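Local coordinates for protein prolyl endopeptidase (Myxococcus xanthus, PDB 2BKL) that probably hydrolyses oligopeptides on the carboxyl side of proline, and to some extent alanine, as a serine peptidase of the S9A family, at residues S326-L334 / R345-V354; V430-L440 / L472-L483. All blocks are in the same frame, centred on the assembly; numbering follows the deposited sequence.

Contact 1: residues S326-L334 / R345-V354; sequences SIVGGHLSL and RVATLKGKPV
The carbonyl oxygen of Arg345 takes the shortest hydrogen bond of this pairing, 2.7 Å from Leu334 N, and is also approached by the CA-H of Ser333. Arg345 N returns a bond to Leu334 O. At the next hydrogen-bonded pair the two bonds are less alike: Ala347 N meets Leu332 O almost straight (N-H...O 174°), in the plane of that carbonyl, whereas the 2.9 Å bond from Leu332 N to Ala347 O is bent to 146°. The two strands are the middle pair of a four-stranded antiparallel blade (order 321-328, 331-338, 341-348, 353-356) of the N-terminal beta-propeller domain; the type I' turn from Val328 to His331 brings in the first strand. Leu332, Leu334 and Ala347 share one face, with Leu334 CD1 4.2 Å from Ala347 CB, and Leu332 and Leu334 pack onward against Ile313 and Val314. Leu332 and Leu349 cross at about a right angle, their CD2 atoms 4.0 Å apart. The His331 ring is fixed in rotation by its ND1 bond to Gly329 O (2.9 Å), which lies in the imidazole plane although ND1 stands above the plane of that carbonyl. With CG anti to the carbonyl carbon (chi1 -73°), the imidazole lies where Val346 CG1 comes obliquely within 3.8 Å of His331 CD2 and Val354 CG2 meets the ring edge. Over one imidazole face a water donates to Gly330 O and accepts from Leu349 N, bridging the two turns.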
loop_
_atom_site.group_PDB
_atom_site.type_symbol
_atom_site.label_atom_id
_atom_site.label_comp_id
_atom_site.label_asym_id
_atom_site.label_seq_id
_atom_site.Cartn_x
_atom_site.Cartn_y
_atom_site.Cartn_z
ATOM N N SER A 326 0.923 -13.777 -14.445
ATOM C CA SER A 326 0.569 -12.973 -15.598
ATOM C C SER A 326 0.721 -13.780 -16.868
ATOM O O SER A 326 1.536 -14.699 -16.950
ATOM C CB SER A 326 1.404 -11.713 -15.680
ATOM O OG SER A 326 2.764 -12.011 -15.914
ATOM N N ILE A 327 -0.102 -13.478 -17.854
ATOM C CA ILE A 327 0.027 -14.116 -19.139
ATOM C C ILE A 327 0.706 -13.134 -20.071
ATOM O O ILE A 327 0.160 -12.066 -20.384
ATOM C CB ILE A 327 -1.350 -14.505 -19.701
ATOM C CG1 ILE A 327 -2.134 -15.354 -18.693
ATOM C CG2 ILE A 327 -1.169 -15.219 -21.029
ATOM C CD1 ILE A 327 -3.558 -15.704 -19.139
ATOM N N VAL A 328 1.925 -13.478 -20.466
ATOM C CA VAL A 328 2.732 -12.635 -21.335
ATOM C C VAL A 328 3.361 -13.459 -22.432
ATOM O O VAL A 328 3.836 -14.568 -22.204
ATOM C CB VAL A 328 3.827 -11.903 -20.537
ATOM C CG1 VAL A 328 3.235 -10.813 -19.680
ATOM C CG2 VAL A 328 4.716 -12.874 -19.699
ATOM N N GLY A 329 3.305 -12.945 -23.649
ATOM C CA GLY A 329 3.953 -13.618 -24.758
ATOM C C GLY A 329 3.571 -15.072 -24.917
ATOM O O GLY A 329 4.444 -15.903 -25.189
ATOM N N GLY A 330 2.313 -15.390 -24.671
ATOM C CA GLY A 330 1.833 -16.761 -24.872
ATOM C C GLY A 330 2.291 -17.750 -23.823
ATOM O O GLY A 330 2.187 -18.956 -24.026
ATOM N N HIS A 331 2.777 -17.235 -22.695
ATOM C CA HIS A 331 3.307 -18.014 -21.579
ATOM C C HIS A 331 2.729 -17.496 -20.259
ATOM O O HIS A 331 2.124 -16.413 -20.195
ATOM C CB HIS A 331 4.835 -17.868 -21.513
ATOM C CG HIS A 331 5.570 -18.600 -22.596
ATOM N ND1 HIS A 331 5.448 -18.272 -23.927
ATOM C CD2 HIS A 331 6.443 -19.631 -22.542
ATOM C CE1 HIS A 331 6.181 -19.098 -24.654
ATOM N NE2 HIS A 331 6.813 -19.924 -23.838
ATOM N N LEU A 332 2.880 -18.288 -19.205
ATOM C CA LEU A 332 2.631 -17.855 -17.828
ATOM C C LEU A 332 3.904 -17.324 -17.200
ATOM O O LEU A 332 4.944 -17.941 -17.312
ATOM C CB LEU A 332 2.119 -19.034 -17.002
ATOM C CG LEU A 332 0.816 -19.683 -17.487
ATOM C CD1 LEU A 332 0.506 -20.858 -16.599
ATOM C CD2 LEU A 332 -0.343 -18.725 -17.522
ATOM N N SER A 333 3.822 -16.182 -16.530
ATOM C CA SER A 333 4.913 -15.646 -15.713
ATOM C C SER A 333 4.481 -15.707 -14.258
ATOM O O SER A 333 3.468 -15.167 -13.904
ATOM C CB SER A 333 5.288 -14.226 -16.122
ATOM O OG SER A 333 6.443 -13.805 -15.412
ATOM N N LEU A 334 5.277 -16.400 -13.459
ATOM C CA LEU A 334 4.925 -16.768 -12.085
ATOM C C LEU A 334 5.906 -16.064 -11.146
ATOM O O LEU A 334 7.125 -16.294 -11.186
ATOM C CB LEU A 334 5.020 -18.275 -11.896
ATOM C CG LEU A 334 4.294 -19.178 -12.912
ATOM C CD1 LEU A 334 4.644 -20.631 -12.728
ATOM C CD2 LEU A 334 2.859 -18.992 -12.744
ATOM N N ARG A 345 9.469 -17.041 -12.625
ATOM C CA ARG A 345 9.560 -18.259 -13.435
ATOM C C ARG A 345 8.586 -18.189 -14.606
ATOM O O ARG A 345 7.421 -17.775 -14.455
ATOM C CB ARG A 345 9.236 -19.474 -12.572
ATOM C CG ARG A 345 10.155 -19.654 -11.374
ATOM C CD ARG A 345 9.869 -20.925 -10.612
ATOM N NE ARG A 345 10.540 -20.930 -9.318
ATOM C CZ ARG A 345 10.183 -21.685 -8.284
ATOM N NH1 ARG A 345 9.152 -22.505 -8.351
ATOM N NH2 ARG A 345 10.869 -21.602 -7.150
ATOM N N VAL A 346 9.075 -18.537 -15.785
ATOM C CA VAL A 346 8.282 -18.581 -17.004
ATOM C C VAL A 346 7.908 -20.031 -17.251
ATOM O O VAL A 346 8.762 -20.907 -17.171
ATOM C CB VAL A 346 9.053 -18.000 -18.211
ATOM C CG1 VAL A 346 8.250 -18.139 -19.518
ATOM C CG2 VAL A 346 9.361 -16.549 -17.942
ATOM N N ALA A 347 6.636 -20.264 -17.496
ATOM C CA ALA A 347 6.096 -21.598 -17.799
ATOM C C ALA A 347 5.216 -21.537 -19.038
ATOM O O ALA A 347 4.725 -20.468 -19.405
ATOM C CB ALA A 347 5.279 -22.128 -16.628
ATOM N N THR A 348 4.969 -22.686 -19.673
ATOM C CA THR A 348 4.025 -22.688 -20.772
ATOM C C THR A 348 2.626 -22.549 -20.227
ATOM O O THR A 348 2.381 -22.663 -19.020
ATOM C CB THR A 348 4.098 -23.980 -21.615
ATOM O OG1 THR A 348 3.642 -25.079 -20.827
ATOM C CG2 THR A 348 5.549 -24.303 -22.020
ATOM N N LEU A 349 1.682 -22.341 -21.127
ATOM C CA LEU A 349 0.267 -22.280 -20.753
ATOM C C LEU A 349 -0.259 -23.601 -20.169
ATOM O O LEU A 349 -1.289 -23.616 -19.507
ATOM C CB LEU A 349 -0.578 -21.853 -21.955
ATOM C CG LEU A 349 -0.367 -20.441 -22.480
ATOM C CD1 LEU A 349 -1.181 -20.236 -23.763
ATOM C CD2 LEU A 349 -0.710 -19.400 -21.428
ATOM N N LYS A 350 0.443 -24.704 -20.411
ATOM C CA LYS A 350 0.092 -25.985 -19.824
ATOM C C LYS A 350 0.790 -26.225 -18.493
ATOM O O LYS A 350 0.616 -27.276 -17.865
ATOM C CB LYS A 350 0.411 -27.109 -20.812
ATOM C CG LYS A 350 -0.372 -27.005 -22.108
ATOM C CD LYS A 350 -1.855 -27.259 -21.889
ATOM C CE LYS A 350 -2.473 -28.023 -23.062
ATOM N NZ LYS A 350 -3.888 -28.345 -22.768
ATOM N N GLY A 351 1.552 -25.218 -18.049
ATOM C CA GLY A 351 2.212 -25.232 -16.760
ATOM C C GLY A 351 3.605 -25.829 -16.691
ATOM O O GLY A 351 4.168 -25.963 -15.596
ATOM N N LYS A 352 4.195 -26.142 -17.840
ATOM C CA LYS A 352 5.514 -26.749 -17.880
ATOM C C LYS A 352 6.601 -25.702 -17.733
ATOM O O LYS A 352 6.570 -24.717 -18.447
ATOM C CB LYS A 352 5.691 -27.537 -19.168
ATOM C CG LYS A 352 4.692 -28.701 -19.308
ATOM C CD LYS A 352 4.298 -29.396 -17.956
ATOM C CE LYS A 352 3.404 -30.628 -18.157
ATOM N NZ LYS A 352 2.889 -30.760 -19.562
ATOM N N PRO A 353 7.539 -25.889 -16.796
ATOM C CA PRO A 353 8.644 -24.932 -16.632
ATOM C C PRO A 353 9.408 -24.687 -17.925
ATOM O O PRO A 353 9.727 -25.636 -18.653
ATOM C CB PRO A 353 9.516 -25.552 -15.548
ATOM C CG PRO A 353 8.562 -26.430 -14.769
ATOM C CD PRO A 353 7.594 -26.963 -15.792
ATOM N N VAL A 354 9.665 -23.416 -18.229
ATOM C CA VAL A 354 10.534 -23.017 -19.339
ATOM C C VAL A 354 11.883 -22.529 -18.785
ATOM O O VAL A 354 12.949 -23.070 -19.100
ATOM C CB VAL A 354 9.863 -21.943 -20.211
ATOM C CG1 VAL A 354 10.820 -21.451 -21.274
ATOM C CG2 VAL A 354 8.596 -22.501 -20.844
HETATM O O HOH W 1 2.906 -21.561 -23.813
#

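Contact 2: residues V430-L440 / L472-L483; sequences VPMFVVHRKDL and LDAGGVYAVANL
Phe433 and Val480 exchange a pair of backbone hydrogen bonds, as do Val435 and Tyr478, where Val435 N reaches Tyr478 O at 2.8 Å and Tyr478 N points back at Val435 O at 175°; just past the end of strand 477-481 Asn482 N adds a fifth, to Pro431 O. Apolar contacts occupy both faces. On one, Met432 has CG anti to the backbone N (chi1 178°), which swings the chain across so that CG lies 3.4 Å from Val480 O and SD 3.9 Å from Ala479 CB; Val434 CG1 is pressed against Val477 CG1 at 3.5 Å, tighter than usual for two carbons. On the other, Val435 CG1 meets Leu472 CD1 and Val435 CG2 sits at the edge of the Tyr478 ring. Charged groups gather at the turn. Arg437, bent at chi3, lays CD 3.3 Å from Leu472 O, and its NH1 makes a long salt bridge of 3.5 Å to Asp473 OD1, the guanidinium and carboxylate planes 65° apart; its NE bonds to Asp439 OD1 at 3.1 Å, and NH1 also reaches Gln414. Asp473 OD1 is also hydrogen-bonded to Tyr415 OH. A leucine in place of Arg437 would probably leave both carboxylates without their shared cation and Asp439 freer to turn, while Asp473 would keep Tyr415. A water accepts from Arg437 N and donates to Leu472 O and Gly476 O, bridging strand, helix end and the residue after the Schellman glycine, Gly475. In the alpha/beta-hydrolase sheet, strand 429-437 runs antiparallel between 415-423 and 477-481, strand 448-451 flanks 477-481 on its far side, Met432 and Val430 pack on helix 503-518, and Phe433 and Val435 touch Phe384.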
loop_
_atom_site.group_PDB
_atom_site.type_symbol
_atom_site.label_atom_id
_atom_site.label_comp_id
_atom_site.label_asym_id
_atom_site.label_seq_id
_atom_site.Cartn_x
_atom_site.Cartn_y
_atom_site.Cartn_z
ATOM N N VAL A 430 11.063 -15.575 12.179
ATOM C CA VAL A 430 10.620 -14.425 11.426
ATOM C C VAL A 430 11.794 -13.825 10.678
ATOM O O VAL A 430 12.853 -13.615 11.288
ATOM C CB VAL A 430 10.032 -13.361 12.361
ATOM C CG1 VAL A 430 9.557 -12.135 11.543
ATOM C CG2 VAL A 430 8.900 -13.917 13.224
ATOM N N PRO A 431 11.676 -13.554 9.382
ATOM C CA PRO A 431 12.760 -12.879 8.661
ATOM C C PRO A 431 12.838 -11.392 8.937
ATOM O O PRO A 431 11.831 -10.747 9.248
ATOM C CB PRO A 431 12.437 -13.085 7.199
ATOM C CG PRO A 431 11.226 -13.991 7.162
ATOM C CD PRO A 431 10.539 -13.862 8.494
ATOM N N MET A 432 14.037 -10.850 8.813
ATOM C CA MET A 432 14.262 -9.412 8.907
ATOM C C MET A 432 15.434 -9.027 8.024
ATOM O O MET A 432 16.470 -9.726 8.009
ATOM C CB MET A 432 14.508 -8.987 10.363
ATOM C CG MET A 432 14.796 -7.519 10.508
ATOM S SD MET A 432 14.582 -6.917 12.227
ATOM C CE MET A 432 15.633 -7.977 13.135
ATOM N N PHE A 433 15.304 -7.936 7.273
ATOM C CA PHE A 433 16.419 -7.306 6.574
ATOM C C PHE A 433 17.080 -6.269 7.447
ATOM O O PHE A 433 16.405 -5.514 8.140
ATOM C CB PHE A 433 15.948 -6.633 5.282
ATOM C CG PHE A 433 15.305 -7.545 4.282
ATOM C CD1 PHE A 433 16.068 -8.451 3.560
ATOM C CD2 PHE A 433 13.932 -7.467 4.019
ATOM C CE1 PHE A 433 15.478 -9.293 2.612
ATOM C CE2 PHE A 433 13.361 -8.277 3.055
ATOM C CZ PHE A 433 14.108 -9.183 2.370
ATOM N N VAL A 434 18.411 -6.229 7.428
ATOM C CA VAL A 434 19.172 -5.257 8.193
ATOM C C VAL A 434 20.156 -4.588 7.266
ATOM O O VAL A 434 20.969 -5.260 6.621
ATOM C CB VAL A 434 19.876 -5.878 9.418
ATOM C CG1 VAL A 434 20.493 -4.765 10.267
ATOM C CG2 VAL A 434 18.909 -6.697 10.263
ATOM N N VAL A 435 20.091 -3.267 7.183
ATOM C CA VAL A 435 20.868 -2.497 6.206
ATOM C C VAL A 435 21.734 -1.495 6.948
ATOM O O VAL A 435 21.292 -0.804 7.866
ATOM C CB VAL A 435 19.923 -1.724 5.225
ATOM C CG1 VAL A 435 20.727 -1.082 4.113
ATOM C CG2 VAL A 435 18.823 -2.657 4.660
ATOM N N HIS A 436 22.999 -1.413 6.567
ATOM C CA HIS A 436 23.926 -0.500 7.221
ATOM C C HIS A 436 25.188 -0.338 6.392
ATOM O O HIS A 436 25.454 -1.109 5.482
ATOM C CB HIS A 436 24.292 -1.005 8.619
ATOM C CG HIS A 436 24.740 -2.425 8.627
ATOM N ND1 HIS A 436 26.038 -2.809 8.329
ATOM C CD2 HIS A 436 24.068 -3.565 8.899
ATOM C CE1 HIS A 436 26.126 -4.127 8.399
ATOM N NE2 HIS A 436 24.945 -4.607 8.742
ATOM N N ARG A 437 26.001 0.658 6.745
ATOM C CA ARG A 437 27.333 0.764 6.148
ATOM C C ARG A 437 28.148 -0.489 6.447
ATOM O O ARG A 437 28.068 -1.061 7.544
ATOM C CB ARG A 437 28.088 1.975 6.695
ATOM C CG ARG A 437 27.598 3.314 6.196
ATOM C CD ARG A 437 28.365 4.472 6.763
ATOM N NE ARG A 437 29.723 4.437 6.237
ATOM C CZ ARG A 437 30.062 4.905 5.025
ATOM N NH1 ARG A 437 29.164 5.496 4.230
ATOM N NH2 ARG A 437 31.315 4.779 4.604
ATOM N N LYS A 438 28.996 -0.870 5.503
ATOM C CA LYS A 438 29.921 -1.986 5.718
ATOM C C LYS A 438 30.817 -1.800 6.926
ATOM O O LYS A 438 31.154 -2.783 7.582
ATOM C CB LYS A 438 30.769 -2.236 4.460
ATOM C CG LYS A 438 29.983 -2.823 3.339
ATOM C CD LYS A 438 30.853 -3.234 2.137
ATOM C CE LYS A 438 30.012 -3.650 0.941
ATOM N NZ LYS A 438 30.837 -3.726 -0.286
ATOM N N ASP A 439 31.229 -0.566 7.206
ATOM C CA ASP A 439 32.099 -0.283 8.355
ATOM C C ASP A 439 31.413 -0.053 9.709
ATOM O O ASP A 439 32.046 0.382 10.665
ATOM C CB ASP A 439 33.042 0.874 8.028
ATOM C CG ASP A 439 32.342 2.186 7.778
ATOM O OD1 ASP A 439 31.126 2.388 8.086
ATOM O OD2 ASP A 439 32.995 3.129 7.253
ATOM N N LEU A 440 30.123 -0.351 9.800
ATOM C CA LEU A 440 29.404 -0.213 11.051
ATOM C C LEU A 440 30.135 -0.943 12.150
ATOM O O LEU A 440 30.489 -2.107 11.984
ATOM C CB LEU A 440 28.019 -0.850 10.919
ATOM C CG LEU A 440 27.114 -0.792 12.150
ATOM C CD1 LEU A 440 26.451 0.577 12.185
ATOM C CD2 LEU A 440 26.085 -1.949 12.119
ATOM N N LEU A 472 21.975 6.026 7.157
ATOM C CA LEU A 472 23.053 5.047 7.017
ATOM C C LEU A 472 24.402 5.749 7.072
ATOM O O LEU A 472 25.333 5.269 7.708
ATOM C CB LEU A 472 22.939 4.274 5.703
ATOM C CG LEU A 472 21.646 3.479 5.457
ATOM C CD1 LEU A 472 21.769 2.709 4.175
ATOM C CD2 LEU A 472 21.295 2.549 6.607
ATOM N N ASP A 473 24.493 6.919 6.446
ATOM C CA ASP A 473 25.764 7.649 6.410
ATOM C C ASP A 473 26.177 8.224 7.756
ATOM O O ASP A 473 27.399 8.439 8.006
ATOM C CB ASP A 473 25.708 8.744 5.339
ATOM C CG ASP A 473 25.682 8.176 3.932
ATOM O OD1 ASP A 473 26.027 6.981 3.767
ATOM O OD2 ASP A 473 25.336 8.839 2.917
ATOM N N ALA A 474 25.207 8.429 8.629
ATOM C CA ALA A 474 25.425 8.863 10.001
ATOM C C ALA A 474 25.751 7.702 10.945
ATOM O O ALA A 474 25.866 7.912 12.155
ATOM C CB ALA A 474 24.203 9.651 10.501
ATOM N N GLY A 475 25.885 6.491 10.400
ATOM C CA GLY A 475 26.217 5.280 11.142
ATOM C C GLY A 475 24.970 4.555 11.622
ATOM O O GLY A 475 25.052 3.760 12.544
ATOM N N GLY A 476 23.821 4.862 11.035
ATOM C CA GLY A 476 22.594 4.232 11.447
ATOM C C GLY A 476 22.355 2.878 10.814
ATOM O O GLY A 476 22.974 2.508 9.831
ATOM N N VAL A 477 21.440 2.137 11.433
ATOM C CA VAL A 477 20.972 0.837 10.946
ATOM C C VAL A 477 19.510 0.987 10.603
ATOM O O VAL A 477 18.754 1.629 11.339
ATOM C CB VAL A 477 21.154 -0.222 12.028
ATOM C CG1 VAL A 477 20.504 -1.585 11.661
ATOM C CG2 VAL A 477 22.659 -0.379 12.377
ATOM N N TYR A 478 19.133 0.418 9.478
ATOM C CA TYR A 478 17.728 0.358 9.047
ATOM C C TYR A 478 17.329 -1.090 8.984
ATOM O O TYR A 478 17.995 -1.894 8.317
ATOM C CB TYR A 478 17.556 0.998 7.674
ATOM C CG TYR A 478 16.148 0.966 7.116
ATOM C CD1 TYR A 478 15.119 1.630 7.751
ATOM C CD2 TYR A 478 15.877 0.311 5.929
ATOM C CE1 TYR A 478 13.820 1.621 7.220
ATOM C CE2 TYR A 478 14.604 0.301 5.389
ATOM C CZ TYR A 478 13.589 0.951 6.047
ATOM O OH TYR A 478 12.285 0.963 5.520
ATOM N N ALA A 479 16.246 -1.460 9.665
ATOM C CA ALA A 479 15.803 -2.848 9.719
ATOM C C ALA A 479 14.347 -2.925 9.339
ATOM O O ALA A 479 13.562 -2.046 9.710
ATOM C CB ALA A 479 16.011 -3.412 11.128
ATOM N N VAL A 480 13.979 -3.965 8.599
ATOM C CA VAL A 480 12.614 -4.178 8.120
ATOM C C VAL A 480 12.227 -5.632 8.457
ATOM O O VAL A 480 12.833 -6.569 7.941
ATOM C CB VAL A 480 12.498 -3.920 6.586
ATOM C CG1 VAL A 480 11.050 -4.079 6.144
ATOM C CG2 VAL A 480 13.034 -2.525 6.234
ATOM N N ALA A 481 11.235 -5.805 9.326
ATOM C CA ALA A 481 10.818 -7.136 9.768
ATOM C C ALA A 481 9.664 -7.650 8.948
ATOM O O ALA A 481 8.704 -6.888 8.686
ATOM C CB ALA A 481 10.474 -7.118 11.235
ATOM N N ASN A 482 9.697 -8.924 8.575
ATOM C CA ASN A 482 8.648 -9.575 7.790
ATOM C C ASN A 482 7.679 -10.278 8.740
ATOM O O ASN A 482 7.524 -11.505 8.751
ATOM C CB ASN A 482 9.260 -10.568 6.800
ATOM C CG ASN A 482 10.115 -9.904 5.768
ATOM O OD1 ASN A 482 11.335 -9.920 5.865
ATOM N ND2 ASN A 482 9.481 -9.332 4.757
ATOM N N LEU A 483 6.989 -9.450 9.498
ATOM C CA LEU A 483 6.081 -9.886 10.538
ATOM C C LEU A 483 4.936 -10.731 9.975
ATOM O O LEU A 483 4.527 -10.588 8.808
ATOM C CB LEU A 483 5.466 -8.691 11.221
ATOM C CG LEU A 483 6.393 -7.617 11.737
ATOM C CD1 LEU A 483 5.573 -6.401 12.259
ATOM C CD2 LEU A 483 7.279 -8.171 12.818
HETATM O O HOH W 2 25.392 2.694 8.682
#

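Following the chain from the N terminus, contact 1 comes first: its segments, with ten residues between them, close the hairpin of strands 331-338 and 341-348 inside one propeller blade. The chain then builds a further four-stranded sheet, over residues 364-405, before strand 415-423 starts the hydrolase sheet. Contact 2 closes a longer loop of 31 residues, which includes strand 448-451 and the start of helix 469-473, and joins strands that are not consecutive in sequence. The contacts are in series, neither nested nor crossing; the nearest atoms of contact 1 and contact 2 are about 16 Å apart. Contact 1 ties strands within one propeller blade; contact 2 ties strands of the hydrolase sheet, where the Leu483 side chain is about 12 Å from the bound ligand.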